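Local structure of walker-type atpase (Pyrococcus abyssi, 2QEN) at residues 34-39 / 196-201; 26-31 / 166-171; 50-55 / 131-136; 174-179 / 325-330. The protein binds ADP and magnesium and probably hydrolyses ATP as a P-loop ATPase, although its cellular role is unknown. The protein carries 1 engineered substitution. All coordinates share one frame; numbering follows the deposited sequence.

Contacts 1, 2 and 3 lie in the ATPase part of the chain and all reach one parallel sheet. Contact 1 pairs strand 33-37 with strand 196-199. Contact 2 sets helix 18-30 on strand 165-171, the other neighbour of 33-37. The two contacts touch: L36 N is 2.8 Å from L169 O. Contact 3 packs helix 44-54 on strand 130-135. It meets contact 2 where T170 OG1 lies 2.5 Å from D135 OD1. Contact 4 joins the ATPase part to the C-terminal winged-helix region, with its centre about 12 Å from that of contact 1. In contact 1, I39 touches the bound ADP. The N328 side chain of contact 4 is about 9 Å from the ADP.

Contact 1: residues 34-39 / 196-201; sequences TLLLGI and GEVLVK
L36 and V198 meet on one face of two parallel strands, 34-37 and 196-199. The CD1 methyl of L36 is the bump. It lies 3.6 Å from CG1 of V198 and 3.8 Å from CG2 of V200, so it fits the notch between the two valines. With CG anti to the backbone N (chi1 -175°), the leucine tip is carried toward the partner strand. On the same face T34 CG2 meets V198 CG2 at 4.2 Å. T34 OG1 turns to S27 OG of helix 18-30, which covers this face.

The other face carries L35, L37, E197 and L199. The E197 chain is extended beyond CG and runs beside L35. Its carboxylate end rests near two methyls: OE2 is 4.1 Å from L35 CD1, and CD is 4.0 Å from L37 CD1. Four nearly straight backbone bonds join the strands, from L35 N to G196 O through V200 N to L37 O. Beyond them, water 1 bridges I39 N and V200 O. A beta carbon on G38 would fall 2.3 Å from V200 O and clash. I39 touches the bound ADP. The edge strand 196-199 thus flanks the strand that runs into the P-loop, and the sheet has the 5-1-4-3-2 strand order of AAA+-like P-loop ATPases.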
loop_
_atom_site.group_PDB
_atom_site.type_symbol
_atom_site.label_atom_id
_atom_site.label_comp_id
_atom_site.label_asym_id
_atom_site.label_seq_id
_atom_site.Cartn_x
_atom_site.Cartn_y
_atom_site.Cartn_z
ATOM N N THR A 34 -12.633 -6.514 2.614
ATOM C CA THR A 34 -12.366 -5.647 1.448
ATOM C C THR A 34 -10.859 -5.573 1.229
ATOM O O THR A 34 -10.104 -5.456 2.189
ATOM C CB THR A 34 -12.961 -4.229 1.689
ATOM O OG1 THR A 34 -14.384 -4.320 1.723
ATOM C CG2 THR A 34 -12.568 -3.222 0.604
ATOM N N LEU A 35 -10.424 -5.665 -0.026
ATOM C CA LEU A 35 -9.017 -5.456 -0.373
ATOM C C LEU A 35 -8.828 -4.089 -1.037
ATOM O O LEU A 35 -9.541 -3.748 -1.984
ATOM C CB LEU A 35 -8.467 -6.586 -1.271
ATOM C CG LEU A 35 -8.876 -8.035 -0.952
ATOM C CD1 LEU A 35 -8.260 -9.029 -1.928
ATOM C CD2 LEU A 35 -8.533 -8.407 0.498
ATOM N N LEU A 36 -7.885 -3.302 -0.524
ATOM C CA LEU A 36 -7.557 -2.031 -1.131
ATOM C C LEU A 36 -6.206 -2.141 -1.841
ATOM O O LEU A 36 -5.171 -2.310 -1.196
ATOM C CB LEU A 36 -7.577 -0.910 -0.097
ATOM C CG LEU A 36 -7.364 0.509 -0.626
ATOM C CD1 LEU A 36 -8.635 0.993 -1.285
ATOM C CD2 LEU A 36 -6.957 1.441 0.514
ATOM N N LEU A 37 -6.234 -2.053 -3.170
ATOM C CA LEU A 37 -5.114 -2.500 -4.007
ATOM C C LEU A 37 -4.595 -1.451 -4.975
ATOM O O LEU A 37 -5.371 -0.662 -5.525
ATOM C CB LEU A 37 -5.538 -3.747 -4.801
ATOM C CG LEU A 37 -6.114 -4.927 -4.011
ATOM C CD1 LEU A 37 -6.663 -6.023 -4.963
ATOM C CD2 LEU A 37 -5.072 -5.511 -3.041
ATOM N N GLY A 38 -3.279 -1.460 -5.182
ATOM C CA GLY A 38 -2.611 -0.565 -6.122
ATOM C C GLY A 38 -1.107 -0.486 -5.913
ATOM O O GLY A 38 -0.571 -0.994 -4.927
ATOM N N ILE A 39 -0.441 0.160 -6.858
ATOM C CA ILE A 39 1.009 0.412 -6.853
ATOM C C ILE A 39 1.461 1.159 -5.589
ATOM O O ILE A 39 0.700 1.944 -5.012
ATOM C CB ILE A 39 1.383 1.250 -8.127
ATOM C CG1 ILE A 39 0.886 0.563 -9.405
ATOM C CG2 ILE A 39 2.869 1.542 -8.247
ATOM C CD1 ILE A 39 1.261 -0.870 -9.550
ATOM N N GLY A 196 -14.450 -7.902 -1.270
ATOM C CA GLY A 196 -14.542 -6.786 -2.205
ATOM C C GLY A 196 -13.145 -6.332 -2.604
ATOM O O GLY A 196 -12.165 -6.621 -1.908
ATOM N N GLU A 197 -13.046 -5.644 -3.734
ATOM C CA GLU A 197 -11.766 -5.141 -4.215
ATOM C C GLU A 197 -11.938 -3.717 -4.668
ATOM O O GLU A 197 -12.751 -3.424 -5.554
ATOM C CB GLU A 197 -11.210 -5.980 -5.372
ATOM C CG GLU A 197 -10.688 -7.350 -4.947
ATOM C CD GLU A 197 -9.948 -8.090 -6.050
ATOM O OE1 GLU A 197 -9.733 -7.525 -7.151
ATOM O OE2 GLU A 197 -9.576 -9.255 -5.809
ATOM N N VAL A 198 -11.166 -2.837 -4.039
ATOM C CA VAL A 198 -11.110 -1.439 -4.415
ATOM C C VAL A 198 -9.701 -1.125 -4.938
ATOM O O VAL A 198 -8.697 -1.294 -4.224
ATOM C CB VAL A 198 -11.561 -0.529 -3.240
ATOM C CG1 VAL A 198 -11.435 0.954 -3.615
ATOM C CG2 VAL A 198 -13.009 -0.879 -2.848
ATOM N N LEU A 199 -9.656 -0.712 -6.202
ATOM C CA LEU A 199 -8.443 -0.457 -6.954
ATOM C C LEU A 199 -8.122 1.032 -6.971
ATOM O O LEU A 199 -8.965 1.843 -7.372
ATOM C CB LEU A 199 -8.627 -0.932 -8.395
ATOM C CG LEU A 199 -8.498 -2.411 -8.812
ATOM C CD1 LEU A 199 -8.909 -3.400 -7.753
ATOM C CD2 LEU A 199 -9.257 -2.666 -10.120
ATOM N N VAL A 200 -6.905 1.371 -6.530
ATOM C CA VAL A 200 -6.402 2.747 -6.547
ATOM C C VAL A 200 -5.301 2.866 -7.602
ATOM O O VAL A 200 -4.214 2.301 -7.458
ATOM C CB VAL A 200 -5.885 3.229 -5.147
ATOM C CG1 VAL A 200 -5.493 4.695 -5.200
ATOM C CG2 VAL A 200 -6.928 3.002 -4.053
ATOM N N LYS A 201 -5.607 3.626 -8.653
ATOM C CA LYS A 201 -4.743 3.800 -9.808
ATOM C C LYS A 201 -4.117 5.191 -9.796
ATOM O O LYS A 201 -4.649 6.090 -9.137
ATOM C CB LYS A 201 -5.577 3.651 -11.083
ATOM C CG LYS A 201 -6.438 2.390 -11.162
ATOM C CD LYS A 201 -5.580 1.128 -11.289
ATOM C CE LYS A 201 -6.361 -0.018 -11.929
ATOM N NZ LYS A 201 -5.613 -1.305 -11.809
HETATM O O HOH W 1 -2.110 1.449 -8.846
#

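Contact 2: residues 26-31 / 166-171; sequences ESLENY and KIILTG
K166 bends twice to reach L28. Its chain turns at chi2 (-67°) and again at chi4 (87°), which brings NZ to the backbone of the last helical turn. NZ donates to L28 O at 2.6 Å. It stands above the carbonyl plane, tilted 37° from it. The same amine forms a salt bridge with E129, so it ties the helix carbonyl to a carboxylate in the loop before strand 130-135. A positive charge beside the carbonyl end of a helix is probably favourable. The aliphatic part of the lysine is used too. Its CD lies 3.6 Å from Y31 O, and its CB lies 3.9 Å from L28 CD2. The lysine and leucine chains run antiparallel where they touch.

This places the end of helix 18-30 against the central parallel sheet of the P-loop fold. The chain leaves the helix at Y31 and then enters strand 33-37, next to strand 165-171. An alanine in place of K166 is likely to leave L28 O and E129 without their shared amine, and to lose the contacts of CG with L28 and of CD with Y31 O.

The other branch of L28 reaches further along the strand. CD1 sits 3.9 Å from I168 CD1, and the two side chains lie roughly perpendicular. I131 and T34, on the two strands flanking 165-171, also touch L28. At the helix end S27 O accepts both N30 N and Y31 N, the latter at 2.9 Å.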
loop_
_atom_site.group_PDB
_atom_site.type_symbol
_atom_site.label_atom_id
_atom_site.label_comp_id
_atom_site.label_asym_id
_atom_site.label_seq_id
_atom_site.Cartn_x
_atom_site.Cartn_y
_atom_site.Cartn_z
ATOM N N GLU A 26 -18.947 1.397 -0.521
ATOM C CA GLU A 26 -19.780 0.388 -1.170
ATOM C C GLU A 26 -19.287 -1.033 -0.872
ATOM O O GLU A 26 -20.082 -1.922 -0.581
ATOM C CB GLU A 26 -19.870 0.642 -2.683
ATOM C CG GLU A 26 -20.681 1.890 -3.064
ATOM C CD GLU A 26 -20.735 2.183 -4.583
ATOM O OE1 GLU A 26 -19.907 1.638 -5.343
ATOM O OE2 GLU A 26 -21.616 2.970 -5.014
ATOM N N SER A 27 -17.974 -1.234 -0.911
ATOM C CA SER A 27 -17.418 -2.553 -0.653
ATOM C C SER A 27 -17.662 -3.023 0.783
ATOM O O SER A 27 -18.020 -4.184 1.018
ATOM C CB SER A 27 -15.930 -2.597 -0.979
ATOM O OG SER A 27 -15.470 -3.928 -0.854
ATOM N N LEU A 28 -17.465 -2.114 1.736
ATOM C CA LEU A 28 -17.790 -2.392 3.137
ATOM C C LEU A 28 -19.255 -2.791 3.317
ATOM O O LEU A 28 -19.543 -3.770 4.014
ATOM C CB LEU A 28 -17.408 -1.223 4.039
ATOM C CG LEU A 28 -16.016 -1.362 4.659
ATOM C CD1 LEU A 28 -14.895 -1.027 3.669
ATOM C CD2 LEU A 28 -15.902 -0.513 5.908
ATOM N N GLU A 29 -20.163 -2.072 2.648
ATOM C CA GLU A 29 -21.599 -2.407 2.645
ATOM C C GLU A 29 -21.893 -3.806 2.128
ATOM O O GLU A 29 -22.841 -4.443 2.576
ATOM C CB GLU A 29 -22.403 -1.414 1.804
ATOM C CG GLU A 29 -22.556 -0.046 2.434
ATOM C CD GLU A 29 -23.032 1.021 1.463
ATOM O OE1 GLU A 29 -23.668 0.676 0.434
ATOM O OE2 GLU A 29 -22.766 2.217 1.741
ATOM N N ASN A 30 -21.085 -4.280 1.183
ATOM C CA ASN A 30 -21.388 -5.532 0.484
ATOM C C ASN A 30 -20.673 -6.794 0.997
ATOM O O ASN A 30 -21.182 -7.894 0.826
ATOM C CB ASN A 30 -21.157 -5.354 -1.024
ATOM C CG ASN A 30 -22.173 -4.414 -1.671
ATOM O OD1 ASN A 30 -23.272 -4.218 -1.160
ATOM N ND2 ASN A 30 -21.803 -3.837 -2.805
ATOM N N TYR A 31 -19.507 -6.619 1.622
ATOM C CA TYR A 31 -18.628 -7.720 2.020
ATOM C C TYR A 31 -18.035 -7.453 3.394
ATOM O O TYR A 31 -17.726 -6.311 3.711
ATOM C CB TYR A 31 -17.469 -7.898 1.015
ATOM C CG TYR A 31 -17.914 -8.081 -0.420
ATOM C CD1 TYR A 31 -18.388 -9.312 -0.874
ATOM C CD2 TYR A 31 -17.890 -7.010 -1.313
ATOM C CE1 TYR A 31 -18.817 -9.474 -2.189
ATOM C CE2 TYR A 31 -18.311 -7.157 -2.627
ATOM C CZ TYR A 31 -18.767 -8.389 -3.062
ATOM O OH TYR A 31 -19.187 -8.533 -4.364
ATOM N N LYS A 166 -15.740 -4.962 10.262
ATOM C CA LYS A 166 -15.297 -4.956 8.874
ATOM C C LYS A 166 -13.775 -4.929 8.844
ATOM O O LYS A 166 -13.139 -4.274 9.668
ATOM C CB LYS A 166 -15.881 -3.758 8.109
ATOM C CG LYS A 166 -17.393 -3.797 7.941
ATOM C CD LYS A 166 -17.840 -4.955 7.025
ATOM C CE LYS A 166 -19.309 -5.289 7.241
ATOM N NZ LYS A 166 -20.197 -4.470 6.405
ATOM N N ILE A 167 -13.207 -5.661 7.899
ATOM C CA ILE A 167 -11.760 -5.788 7.785
ATOM C C ILE A 167 -11.362 -5.283 6.388
ATOM O O ILE A 167 -12.001 -5.631 5.393
ATOM C CB ILE A 167 -11.290 -7.244 8.042
ATOM C CG1 ILE A 167 -11.503 -7.640 9.509
ATOM C CG2 ILE A 167 -9.804 -7.449 7.630
ATOM C CD1 ILE A 167 -11.139 -9.081 9.792
ATOM N N ILE A 168 -10.372 -4.397 6.356
ATOM C CA ILE A 168 -9.777 -3.912 5.119
ATOM C C ILE A 168 -8.329 -4.380 5.123
ATOM O O ILE A 168 -7.620 -4.168 6.105
ATOM C CB ILE A 168 -9.822 -2.363 5.025
ATOM C CG1 ILE A 168 -11.273 -1.867 5.023
ATOM C CG2 ILE A 168 -9.083 -1.856 3.745
ATOM C CD1 ILE A 168 -11.417 -0.358 5.203
ATOM N N LEU A 169 -7.910 -5.029 4.037
ATOM C CA LEU A 169 -6.514 -5.401 3.821
ATOM C C LEU A 169 -5.996 -4.631 2.616
ATOM O O LEU A 169 -6.598 -4.655 1.540
ATOM C CB LEU A 169 -6.370 -6.917 3.576
ATOM C CG LEU A 169 -7.039 -7.895 4.559
ATOM C CD1 LEU A 169 -6.766 -9.317 4.102
ATOM C CD2 LEU A 169 -6.533 -7.712 5.972
ATOM N N THR A 170 -4.896 -3.928 2.803
ATOM C CA THR A 170 -4.296 -3.198 1.708
ATOM C C THR A 170 -3.019 -3.926 1.310
ATOM O O THR A 170 -2.437 -4.675 2.113
ATOM C CB THR A 170 -3.958 -1.713 2.055
ATOM O OG1 THR A 170 -2.613 -1.630 2.538
ATOM C CG2 THR A 170 -4.940 -1.120 3.089
ATOM N N GLY A 171 -2.598 -3.695 0.076
ATOM C CA GLY A 171 -1.351 -4.239 -0.440
ATOM C C GLY A 171 -0.872 -3.486 -1.666
ATOM O O GLY A 171 -1.644 -3.233 -2.601
#

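Contact 3: residues 50-55 / 131-136; sequences AFLNER and IVAFDE
L52 and I131 form the centre of this contact between helix 44-54 and strand 130-135. The helix follows the P-loop. The strand ends at D135, and E136 follows it, consistent with a Walker B motif. The two segments run nearly antiparallel, at 160°. L52 CD2 lies 3.8 Å from I131 CG2. The other methyl, CD1, reaches A133 CB at 4.3 Å. The far tip of I131 is held by two more residues. Its CD1 meets F51 CE2 at 4.1 Å and R55 CB at 4.0 Å. F51 has CG anti to the backbone N (chi1 -167°), which sets the ring beside this methyl.

The next shell encloses this apolar patch. L59 of strand 57-61 touches L52 and A133, and I168 backs I131 and A133. L24 and E25 of helix 18-30 touch F51. Further along the strand, D135 OD2 is hydrogen-bonded to S45 OG, at the magnesium site.

R55 fixes the F51 end. Its NH2 pairs with E25 in a salt bridge. The guanidinium lies nearly parallel to the F51 ring, with F51 CE1 3.5 Å over the guanidinium centre. R55 NH1 donates to F51 O at 2.7 Å, in the carbonyl plane and on a lone pair.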
loop_
_atom_site.group_PDB
_atom_site.type_symbol
_atom_site.label_atom_id
_atom_site.label_comp_id
_atom_site.label_asym_id
_atom_site.label_seq_id
_atom_site.Cartn_x
_atom_site.Cartn_y
_atom_site.Cartn_z
ATOM N N ALA A 50 -7.783 8.955 5.807
ATOM C CA ALA A 50 -8.889 9.894 5.608
ATOM C C ALA A 50 -10.257 9.219 5.828
ATOM O O ALA A 50 -11.135 9.777 6.470
ATOM C CB ALA A 50 -8.816 10.496 4.212
ATOM N N PHE A 51 -10.404 8.007 5.303
ATOM C CA PHE A 51 -11.614 7.192 5.456
ATOM C C PHE A 51 -11.893 6.856 6.926
ATOM O O PHE A 51 -13.031 6.959 7.386
ATOM C CB PHE A 51 -11.433 5.896 4.652
ATOM C CG PHE A 51 -12.690 5.093 4.460
ATOM C CD1 PHE A 51 -13.610 5.443 3.483
ATOM C CD2 PHE A 51 -12.922 3.943 5.226
ATOM C CE1 PHE A 51 -14.737 4.687 3.275
ATOM C CE2 PHE A 51 -14.058 3.178 5.028
ATOM C CZ PHE A 51 -14.977 3.551 4.053
ATOM N N LEU A 52 -10.854 6.453 7.660
ATOM C CA LEU A 52 -11.000 6.123 9.083
ATOM C C LEU A 52 -11.140 7.362 9.965
ATOM O O LEU A 52 -11.626 7.253 11.087
ATOM C CB LEU A 52 -9.844 5.246 9.593
ATOM C CG LEU A 52 -9.718 3.851 8.969
ATOM C CD1 LEU A 52 -8.365 3.214 9.330
ATOM C CD2 LEU A 52 -10.877 2.965 9.397
ATOM N N ASN A 53 -10.716 8.525 9.459
ATOM C CA ASN A 53 -10.850 9.790 10.198
ATOM C C ASN A 53 -12.310 10.061 10.565
ATOM O O ASN A 53 -12.602 10.615 11.621
ATOM C CB ASN A 53 -10.272 10.961 9.390
ATOM C CG ASN A 53 -10.154 12.252 10.207
ATOM O OD1 ASN A 53 -9.611 12.260 11.318
ATOM N ND2 ASN A 53 -10.646 13.361 9.640
ATOM N N GLU A 54 -13.221 9.645 9.689
ATOM C CA GLU A 54 -14.654 9.879 9.886
ATOM C C GLU A 54 -15.403 8.651 10.401
ATOM O O GLU A 54 -16.533 8.768 10.879
ATOM C CB GLU A 54 -15.285 10.392 8.582
ATOM C CG GLU A 54 -14.980 11.871 8.313
ATOM C CD GLU A 54 -15.320 12.309 6.894
ATOM O OE1 GLU A 54 -16.522 12.383 6.559
ATOM O OE2 GLU A 54 -14.384 12.585 6.119
ATOM N N ARG A 55 -14.763 7.489 10.312
ATOM C CA ARG A 55 -15.377 6.209 10.641
ATOM C C ARG A 55 -14.555 5.464 11.690
ATOM O O ARG A 55 -13.343 5.299 11.501
ATOM C CB ARG A 55 -15.486 5.340 9.376
ATOM C CG ARG A 55 -16.466 5.864 8.329
ATOM C CD ARG A 55 -16.114 5.324 6.972
ATOM N NE ARG A 55 -16.700 6.093 5.876
ATOM C CZ ARG A 55 -16.187 7.219 5.363
ATOM N NH1 ARG A 55 -15.081 7.762 5.862
ATOM N NH2 ARG A 55 -16.801 7.826 4.346
ATOM N N ILE A 131 -14.209 -0.821 12.083
ATOM C CA ILE A 131 -13.237 -1.226 11.068
ATOM C C ILE A 131 -11.856 -1.563 11.649
ATOM O O ILE A 131 -11.285 -0.791 12.420
ATOM C CB ILE A 131 -13.092 -0.172 9.920
ATOM C CG1 ILE A 131 -14.454 0.125 9.266
ATOM C CG2 ILE A 131 -12.047 -0.626 8.849
ATOM C CD1 ILE A 131 -14.562 1.556 8.708
ATOM N N VAL A 132 -11.331 -2.728 11.266
ATOM C CA VAL A 132 -9.932 -3.063 11.520
ATOM C C VAL A 132 -9.232 -3.125 10.182
ATOM O O VAL A 132 -9.595 -3.924 9.331
ATOM C CB VAL A 132 -9.748 -4.417 12.266
ATOM C CG1 VAL A 132 -8.246 -4.684 12.534
ATOM C CG2 VAL A 132 -10.527 -4.416 13.558
ATOM N N ALA A 133 -8.253 -2.243 9.988
ATOM C CA ALA A 133 -7.492 -2.188 8.737
ATOM C C ALA A 133 -6.038 -2.614 8.911
ATOM O O ALA A 133 -5.339 -2.157 9.811
ATOM C CB ALA A 133 -7.574 -0.811 8.123
ATOM N N PHE A 134 -5.608 -3.514 8.039
ATOM C CA PHE A 134 -4.235 -3.981 7.999
ATOM C C PHE A 134 -3.549 -3.390 6.757
ATOM O O PHE A 134 -3.858 -3.751 5.623
ATOM C CB PHE A 134 -4.199 -5.515 7.983
ATOM C CG PHE A 134 -4.703 -6.160 9.257
ATOM C CD1 PHE A 134 -6.057 -6.455 9.421
ATOM C CD2 PHE A 134 -3.823 -6.481 10.289
ATOM C CE1 PHE A 134 -6.533 -7.047 10.584
ATOM C CE2 PHE A 134 -4.290 -7.090 11.478
ATOM C CZ PHE A 134 -5.644 -7.372 11.622
ATOM N N ASP A 135 -2.626 -2.467 6.984
ATOM C CA ASP A 135 -1.917 -1.820 5.893
ATOM C C ASP A 135 -0.748 -2.679 5.472
ATOM O O ASP A 135 0.082 -3.044 6.302
ATOM C CB ASP A 135 -1.432 -0.423 6.310
ATOM C CG ASP A 135 -1.507 0.586 5.167
ATOM O OD1 ASP A 135 -1.786 0.191 3.989
ATOM O OD2 ASP A 135 -1.312 1.787 5.458
ATOM N N GLU A 136 -0.707 -3.020 4.183
ATOM C CA GLU A 136 0.308 -3.919 3.612
ATOM C C GLU A 136 0.250 -5.289 4.292
ATOM O O GLU A 136 1.263 -5.822 4.785
ATOM C CB GLU A 136 1.725 -3.307 3.671
ATOM C CG GLU A 136 1.908 -1.932 2.990
ATOM C CD GLU A 136 1.784 -1.942 1.464
ATOM O OE1 GLU A 136 1.832 -3.027 0.842
ATOM O OE2 GLU A 136 1.640 -0.839 0.875
#

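Contact 4: residues 174-179 / 325-330; sequences VGLLHD and KKMNWI
K326 O accepts L176 N across the contact at 3.2 Å. The bond is bent, with an angle of 135° at the hydrogen, and the amide sits above the carbonyl plane. The next amide back, G175 N, has water 2 as its acceptor at 2.9 Å. That water donates to K325 O at 2.6 Å. Two amides in the first turn of helix 174-181 are therefore met by carbonyls from the last turn of helix 314-326, one directly and one through water. The opposite partial charges expected at the two helix ends probably favour the meeting. No beta carbon separates them: one on G175 would clash with K326 CA.

Helix 314-326 belongs to the C-terminal winged-helix region, and a two-stranded hairpin follows it. The contact joins that region to the ATPase part. The helix closes in a Schellman motif, with N328 at positive phi (66°). N328 ND2 is satisfied by S172 O, just before the other helix, and its nitrogen also lies 3.6 Å from V174 CG2.

A salt bridge flanks these bonds. K326 runs extended and then bends at chi4 (-94°). Its NZ pairs with D179, 3.0 Å to OD2 on the syn side, with a weak bond of 3.2 Å to OD1. A leucine in place of K326 would probably leave the D179 carboxylate without its charged mate and free to turn. K325 NZ has its own partners, E322 and E332. Between the polar groups, L176 CD2 packs 3.6 Å from M327 CG, and L176 CD1 lies 3.9 Å from K326 CB.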
loop_
_atom_site.group_PDB
_atom_site.type_symbol
_atom_site.label_atom_id
_atom_site.label_comp_id
_atom_site.label_asym_id
_atom_site.label_seq_id
_atom_site.Cartn_x
_atom_site.Cartn_y
_atom_site.Cartn_z
ATOM N N VAL A 174 0.273 -6.580 -4.782
ATOM C CA VAL A 174 -1.061 -7.140 -4.982
ATOM C C VAL A 174 -1.077 -8.667 -5.169
ATOM O O VAL A 174 -1.874 -9.375 -4.544
ATOM C CB VAL A 174 -1.801 -6.433 -6.148
ATOM C CG1 VAL A 174 -3.201 -7.051 -6.351
ATOM C CG2 VAL A 174 -1.929 -4.939 -5.871
ATOM N N GLY A 175 -0.195 -9.169 -6.018
ATOM C CA GLY A 175 -0.109 -10.601 -6.272
ATOM C C GLY A 175 0.262 -11.372 -5.023
ATOM O O GLY A 175 -0.179 -12.496 -4.837
ATOM N N LEU A 176 1.078 -10.746 -4.171
ATOM C CA LEU A 176 1.561 -11.356 -2.939
ATOM C C LEU A 176 0.472 -11.382 -1.888
ATOM O O LEU A 176 0.437 -12.289 -1.051
ATOM C CB LEU A 176 2.802 -10.613 -2.422
ATOM C CG LEU A 176 4.202 -11.260 -2.493
ATOM C CD1 LEU A 176 4.411 -12.343 -3.579
ATOM C CD2 LEU A 176 5.310 -10.227 -2.548
ATOM N N LEU A 177 -0.407 -10.377 -1.924
ATOM C CA LEU A 177 -1.577 -10.365 -1.059
ATOM C C LEU A 177 -2.524 -11.492 -1.466
ATOM O O LEU A 177 -2.897 -12.291 -0.623
ATOM C CB LEU A 177 -2.272 -8.983 -1.007
ATOM C CG LEU A 177 -3.490 -8.870 -0.078
ATOM C CD1 LEU A 177 -3.142 -9.297 1.357
ATOM C CD2 LEU A 177 -4.108 -7.453 -0.068
ATOM N N HIS A 178 -2.884 -11.571 -2.746
ATOM C CA HIS A 178 -3.696 -12.686 -3.251
ATOM C C HIS A 178 -3.088 -14.054 -2.906
ATOM O O HIS A 178 -3.822 -14.997 -2.610
ATOM C CB HIS A 178 -3.904 -12.612 -4.773
ATOM C CG HIS A 178 -4.652 -11.398 -5.243
ATOM N ND1 HIS A 178 -5.864 -11.007 -4.710
ATOM C CD2 HIS A 178 -4.371 -10.508 -6.228
ATOM C CE1 HIS A 178 -6.285 -9.917 -5.331
ATOM N NE2 HIS A 178 -5.397 -9.592 -6.255
ATOM N N ASP A 179 -1.761 -14.164 -2.961
ATOM C CA ASP A 179 -1.071 -15.417 -2.640
ATOM C C ASP A 179 -1.255 -15.783 -1.173
ATOM O O ASP A 179 -1.505 -16.932 -0.862
ATOM C CB ASP A 179 0.435 -15.341 -2.956
ATOM C CG ASP A 179 0.772 -15.773 -4.372
ATOM O OD1 ASP A 179 -0.138 -16.165 -5.135
ATOM O OD2 ASP A 179 1.976 -15.726 -4.723
ATOM N N LYS A 325 6.103 -9.290 -11.022
ATOM C CA LYS A 325 4.702 -8.915 -11.228
ATOM C C LYS A 325 3.858 -8.952 -9.941
ATOM O O LYS A 325 3.064 -8.024 -9.679
ATOM C CB LYS A 325 4.065 -9.834 -12.283
ATOM C CG LYS A 325 4.553 -9.598 -13.718
ATOM C CD LYS A 325 4.271 -10.821 -14.628
ATOM C CE LYS A 325 2.818 -10.920 -15.061
ATOM N NZ LYS A 325 2.537 -12.119 -15.950
ATOM N N LYS A 326 4.029 -10.020 -9.152
ATOM C CA LYS A 326 3.329 -10.214 -7.876
ATOM C C LYS A 326 3.742 -9.181 -6.828
ATOM O O LYS A 326 2.952 -8.819 -5.949
ATOM C CB LYS A 326 3.621 -11.606 -7.309
ATOM C CG LYS A 326 2.979 -12.775 -8.056
ATOM C CD LYS A 326 3.430 -14.096 -7.425
ATOM C CE LYS A 326 2.976 -15.321 -8.225
ATOM N NZ LYS A 326 1.693 -15.839 -7.683
ATOM N N MET A 327 4.996 -8.746 -6.908
ATOM C CA MET A 327 5.513 -7.673 -6.069
ATOM C C MET A 327 5.102 -6.311 -6.630
ATOM O O MET A 327 5.348 -5.288 -6.008
ATOM C CB MET A 327 7.049 -7.761 -5.991
ATOM C CG MET A 327 7.610 -8.632 -4.854
ATOM S SD MET A 327 9.391 -8.910 -5.090
ATOM C CE MET A 327 10.030 -8.520 -3.485
ATOM N N ASN A 328 4.524 -6.307 -7.834
ATOM C CA ASN A 328 4.097 -5.082 -8.515
ATOM C C ASN A 328 5.237 -4.125 -8.932
ATOM O O ASN A 328 5.018 -2.902 -9.055
ATOM C CB ASN A 328 3.067 -4.331 -7.664
ATOM C CG ASN A 328 1.804 -3.989 -8.429
ATOM O OD1 ASN A 328 1.718 -4.189 -9.643
ATOM N ND2 ASN A 328 0.815 -3.462 -7.718
ATOM N N TRP A 329 6.442 -4.657 -9.146
ATOM C CA TRP A 329 7.521 -3.842 -9.742
ATOM C C TRP A 329 7.181 -3.602 -11.201
ATOM O O TRP A 329 7.497 -2.550 -11.769
ATOM C CB TRP A 329 8.889 -4.524 -9.637
ATOM C CG TRP A 329 9.490 -4.416 -8.258
ATOM C CD1 TRP A 329 9.413 -5.336 -7.264
ATOM C CD2 TRP A 329 10.255 -3.321 -7.731
ATOM N NE1 TRP A 329 10.075 -4.892 -6.151
ATOM C CE2 TRP A 329 10.605 -3.659 -6.406
ATOM C CE3 TRP A 329 10.689 -2.099 -8.254
ATOM C CZ2 TRP A 329 11.363 -2.816 -5.585
ATOM C CZ3 TRP A 329 11.443 -1.253 -7.440
ATOM C CH2 TRP A 329 11.776 -1.619 -6.119
ATOM N N ILE A 330 6.462 -4.577 -11.763
ATOM C CA ILE A 330 6.270 -4.698 -13.192
ATOM C C ILE A 330 4.827 -5.051 -13.562
ATOM O O ILE A 330 4.143 -5.757 -12.834
ATOM C CB ILE A 330 7.301 -5.737 -13.739
ATOM C CG1 ILE A 330 8.301 -5.072 -14.629
ATOM C CG2 ILE A 330 6.704 -6.995 -14.348
ATOM C CD1 ILE A 330 9.481 -4.776 -13.871
HETATM O O HOH W 2 0.953 -7.693 -8.283
#